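Local coordinates for protein uracil-DNA glycosylase (Sulfolobus tokodaii str. 7, PDB 4ZBY) that belongs to the uracil-DNA glycosylase superfamily, carries an iron/sulfur cluster and holds uracil in a pocket at the C-terminal ends of strands of its central sheet, at residues F79-V84 / D107-I112. Numbering follows the deposited sequence. Where two conformers were deposited one is given.
With URA (uracil), chain C.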
ATOM      1  N   PHE A  79      -0.569   0.869   8.988  1.00 13.99           N
ATOM      2  CA  PHE A  79      -0.624  -0.465   8.412  1.00 13.49           C
ATOM      3  C   PHE A  79      -0.062  -0.407   7.015  1.00 13.10           C
ATOM      4  O   PHE A  79      -0.381   0.511   6.254  1.00 13.80           O
ATOM      5  CB  PHE A  79      -2.054  -1.033   8.394  1.00 14.48           C
ATOM      6  CG  PHE A  79      -2.098  -2.508   8.086  1.00 16.42           C
ATOM      7  CD1 PHE A  79      -2.189  -2.945   6.781  1.00 14.48           C
ATOM      8  CD2 PHE A  79      -2.017  -3.455   9.116  1.00 18.79           C
ATOM      9  CE1 PHE A  79      -2.219  -4.321   6.482  1.00 17.15           C
ATOM     10  CE2 PHE A  79      -2.032  -4.820   8.840  1.00 19.04           C
ATOM     11  CZ  PHE A  79      -2.120  -5.244   7.509  1.00 17.94           C
ATOM     12  N   ILE A  80       0.805  -1.367   6.687  1.00 12.32           N
ATOM     13  CA  ILE A  80       1.526  -1.331   5.408  1.00 11.40           C
ATOM     14  C   ILE A  80       1.393  -2.664   4.691  1.00 15.38           C
ATOM     15  O   ILE A  80       1.665  -3.709   5.283  1.00 14.94           O
ATOM     16  CB  ILE A  80       3.029  -1.044   5.622  1.00 14.40           C
ATOM     17  CG1 ILE A  80       3.229   0.324   6.291  1.00 16.01           C
ATOM     18  CG2 ILE A  80       3.767  -1.127   4.276  1.00 17.84           C
ATOM     19  CD1 ILE A  80       4.711   0.566   6.737  1.00 21.42           C
ATOM     20  N   THR A  81       0.936  -2.629   3.451  1.00 14.67           N
ATOM     21  CA  THR A  81       0.825  -3.860   2.690  1.00 14.41           C
ATOM     22  C   THR A  81       0.939  -3.535   1.202  1.00 15.26           C
ATOM     23  O   THR A  81       1.380  -2.448   0.842  1.00 16.48           O
ATOM     24  CB  THR A  81      -0.493  -4.604   3.037  1.00 15.29           C
ATOM     25  OG1 THR A  81      -0.488  -5.898   2.405  1.00 17.63           O
ATOM     26  CG2 THR A  81      -1.720  -3.813   2.611  1.00 17.83           C
ATOM     27  N   ASN A  82       0.582  -4.502   0.362  1.00 15.37           N
ATOM     28  CA  ASN A  82       0.673  -4.382  -1.093  1.00 15.23           C
ATOM     29  C   ASN A  82      -0.540  -5.013  -1.740  1.00 16.54           C
ATOM     30  O   ASN A  82      -1.188  -5.854  -1.138  1.00 16.16           O
ATOM     31  CB  ASN A  82       1.923  -5.074  -1.648  1.00 15.37           C
ATOM     32  CG  ASN A  82       3.217  -4.436  -1.174  1.00 17.63           C
ATOM     33  OD1 ASN A  82       3.577  -3.356  -1.607  1.00 19.26           O
ATOM     34  ND2 ASN A  82       3.924  -5.115  -0.283  1.00 17.70           N
ATOM     35  N   VAL A  83      -0.819  -4.642  -2.989  0.60 17.37           N
ATOM     36  CA  VAL A  83      -1.957  -5.221  -3.692  0.60 17.87           C
ATOM     37  C   VAL A  83      -1.686  -6.698  -4.037  0.60 17.43           C
ATOM     38  O   VAL A  83      -2.608  -7.520  -4.033  0.60 16.71           O
ATOM     39  CB  VAL A  83      -2.302  -4.394  -4.957  0.60 19.06           C
ATOM     40  CG1 VAL A  83      -1.137  -4.380  -5.930  0.60 21.35           C
ATOM     41  CG2 VAL A  83      -3.570  -4.914  -5.623  0.60 18.69           C
ATOM     42  N   VAL A  84      -0.420  -7.042  -4.301  1.00 16.51           N
ATOM     43  CA  VAL A  84      -0.023  -8.421  -4.510  1.00 15.13           C
ATOM     44  C   VAL A  84       0.980  -8.775  -3.417  1.00 16.58           C
ATOM     45  O   VAL A  84       1.834  -7.953  -3.063  1.00 17.32           O
ATOM     46  CB  VAL A  84       0.593  -8.618  -5.913  1.00 17.79           C
ATOM     47  CG1 VAL A  84       1.331  -9.938  -6.030  1.00 22.04           C
ATOM     48  CG2 VAL A  84      -0.535  -8.542  -6.950  1.00 16.67           C
ATOM     49  N   ASP A 107      -8.765  -6.257  -0.093  1.00 18.48           N
ATOM     50  CA  ASP A 107     -10.169  -5.909   0.146  1.00 20.61           C
ATOM     51  C   ASP A 107     -10.544  -6.266   1.580  1.00 20.75           C
ATOM     52  O   ASP A 107     -11.173  -5.480   2.290  1.00 22.24           O
ATOM     53  CB  ASP A 107     -11.116  -6.650  -0.795  1.00 24.58           C
ATOM     54  CG  ASP A 107     -10.950  -6.264  -2.242  1.00 24.92           C
ATOM     55  OD1 ASP A 107     -10.343  -5.218  -2.537  1.00 22.60           O
ATOM     56  OD2 ASP A 107     -11.456  -7.014  -3.089  1.00 26.59           O
ATOM     57  N   ARG A 108     -10.160  -7.470   1.994  1.00 21.19           N
ATOM     58  CA  ARG A 108     -10.512  -7.950   3.327  1.00 22.09           C
ATOM     59  C   ARG A 108      -9.789  -7.163   4.402  1.00 20.52           C
ATOM     60  O   ARG A 108     -10.351  -6.905   5.480  1.00 20.50           O
ATOM     61  CB  ARG A 108     -10.199  -9.440   3.453  1.00 23.23           C
ATOM     62  CG  ARG A 108     -11.148 -10.296   2.624  1.00 22.19           C
ATOM     63  CD  ARG A 108     -10.677 -11.744   2.505  1.00 25.94           C
ATOM     64  NE  ARG A 108     -10.471 -12.391   3.800  1.00 24.50           N
ATOM     65  CZ  ARG A 108      -9.913 -13.589   3.934  1.00 25.76           C
ATOM     66  NH1 ARG A 108      -9.514 -14.241   2.848  1.00 24.65           N
ATOM     67  NH2 ARG A 108      -9.747 -14.129   5.136  1.00 25.86           N
ATOM     68  N   GLN A 109      -8.556  -6.760   4.111  1.00 18.10           N
ATOM     69  CA  GLN A 109      -7.764  -6.005   5.080  1.00 15.93           C
ATOM     70  C   GLN A 109      -8.358  -4.608   5.253  1.00 18.88           C
ATOM     71  O   GLN A 109      -8.476  -4.091   6.389  1.00 17.81           O
ATOM     72  CB  GLN A 109      -6.280  -5.938   4.652  1.00 15.10           C
ATOM     73  CG  GLN A 109      -5.602  -7.281   4.749  1.00 14.05           C
ATOM     74  CD  GLN A 109      -4.207  -7.293   4.140  1.00 17.49           C
ATOM     75  OE1 GLN A 109      -3.994  -6.721   3.071  1.00 17.80           O
ATOM     76  NE2 GLN A 109      -3.248  -7.918   4.831  1.00 15.29           N
ATOM     77  N   ILE A 110      -8.725  -3.992   4.133  1.00 16.93           N
ATOM     78  CA  ILE A 110      -9.399  -2.697   4.188  1.00 16.56           C
ATOM     79  C   ILE A 110     -10.728  -2.801   4.942  1.00 18.59           C
ATOM     80  O   ILE A 110     -11.043  -1.930   5.759  1.00 20.00           O
ATOM     81  CB  ILE A 110      -9.631  -2.128   2.778  1.00 18.66           C
ATOM     82  CG1 ILE A 110      -8.304  -1.860   2.090  1.00 18.37           C
ATOM     83  CG2 ILE A 110     -10.484  -0.845   2.836  1.00 23.81           C
ATOM     84  CD1 ILE A 110      -8.465  -1.538   0.615  1.00 19.21           C
ATOM     85  N   ASP A 111     -11.489  -3.867   4.690  1.00 19.48           N
ATOM     86  CA  ASP A 111     -12.790  -4.066   5.340  1.00 22.85           C
ATOM     87  C   ASP A 111     -12.685  -4.071   6.845  1.00 22.93           C
ATOM     88  O   ASP A 111     -13.597  -3.604   7.554  1.00 25.62           O
ATOM     89  CB  ASP A 111     -13.417  -5.391   4.890  1.00 26.52           C
ATOM     90  CG  ASP A 111     -14.086  -5.280   3.560  1.00 37.55           C
ATOM     91  OD1 ASP A 111     -14.108  -4.154   3.036  1.00 37.78           O
ATOM     92  OD2 ASP A 111     -14.606  -6.304   3.044  1.00 41.78           O
ATOM     93  N   ILE A 112     -11.572  -4.606   7.337  1.00 19.84           N
ATOM     94  CA  ILE A 112     -11.368  -4.747   8.761  1.00 22.44           C
ATOM     95  C   ILE A 112     -10.783  -3.471   9.348  1.00 20.89           C
ATOM     96  O   ILE A 112     -11.280  -2.970  10.358  1.00 22.22           O
ATOM     97  CB  ILE A 112     -10.444  -5.933   9.080  1.00 22.36           C
ATOM     98  CG1 ILE A 112     -11.191  -7.265   8.902  1.00 24.78           C
ATOM     99  CG2 ILE A 112      -9.877  -5.820  10.488  1.00 24.64           C
ATOM    100  CD1 ILE A 112     -10.259  -8.431   8.612  1.00 23.70           C
TER
HETATM  101  N1  URA C 202       7.839  -2.294  -3.352  1.00 27.42           N
HETATM  102  C2  URA C 202       6.527  -2.393  -3.045  1.00 24.52           C
HETATM  103  O2  URA C 202       5.638  -2.088  -3.819  1.00 22.65           O
HETATM  104  N3  URA C 202       6.234  -3.031  -1.905  1.00 23.73           N
HETATM  105  C4  URA C 202       7.117  -3.573  -1.040  1.00 22.81           C
HETATM  106  O4  URA C 202       6.711  -4.061   0.001  1.00 20.13           O
HETATM  107  C5  URA C 202       8.476  -3.440  -1.386  1.00 24.48           C
HETATM  108  C6  URA C 202       8.818  -2.797  -2.528  1.00 24.69           C
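Gln109 reaches from helix 96-113 to Phe79 and Thr81 on strand 79-82, joining helix to sheet in the alpha/beta fold of the uracil-DNA glycosylase superfamily. The case illustrates how one buried amide can bridge such an interface without bonding directly to the strand.

The direct contacts are van der Waals. With CG anti to the carbonyl carbon (chi1 -69°) and the chain extended beyond it, Gln109 brings its amide to the ring edge of Phe79, where NE2 lies 3.9 Å from CZ, near the ring plane; the amide itself is turned 80° from that plane. Its other branch, OE1, faces Thr81, standing 3.7 Å from CG2 and also 3.7 Å from OG1.

Polar needs are met by shared third parties. Pro28 O is hydrogen-bonded to both Gln109 NE2 and Thr81 OG1, while Lys85 NZ hydrogen-bonds to Gln109 OE1, Thr81 OG1 and Asn82 O. Held at both NE2 and OE1, the Gln109 amide has its rotation fixed.

Next along the strand, the CB of Asn82 points away from the helix, and its amide pairs with uracil through two hydrogen bonds: ND2 donates to O4 at 3.0 Å, and uracil N3 donates almost straight (168°) to Asn82 OD1 at 2.7 Å.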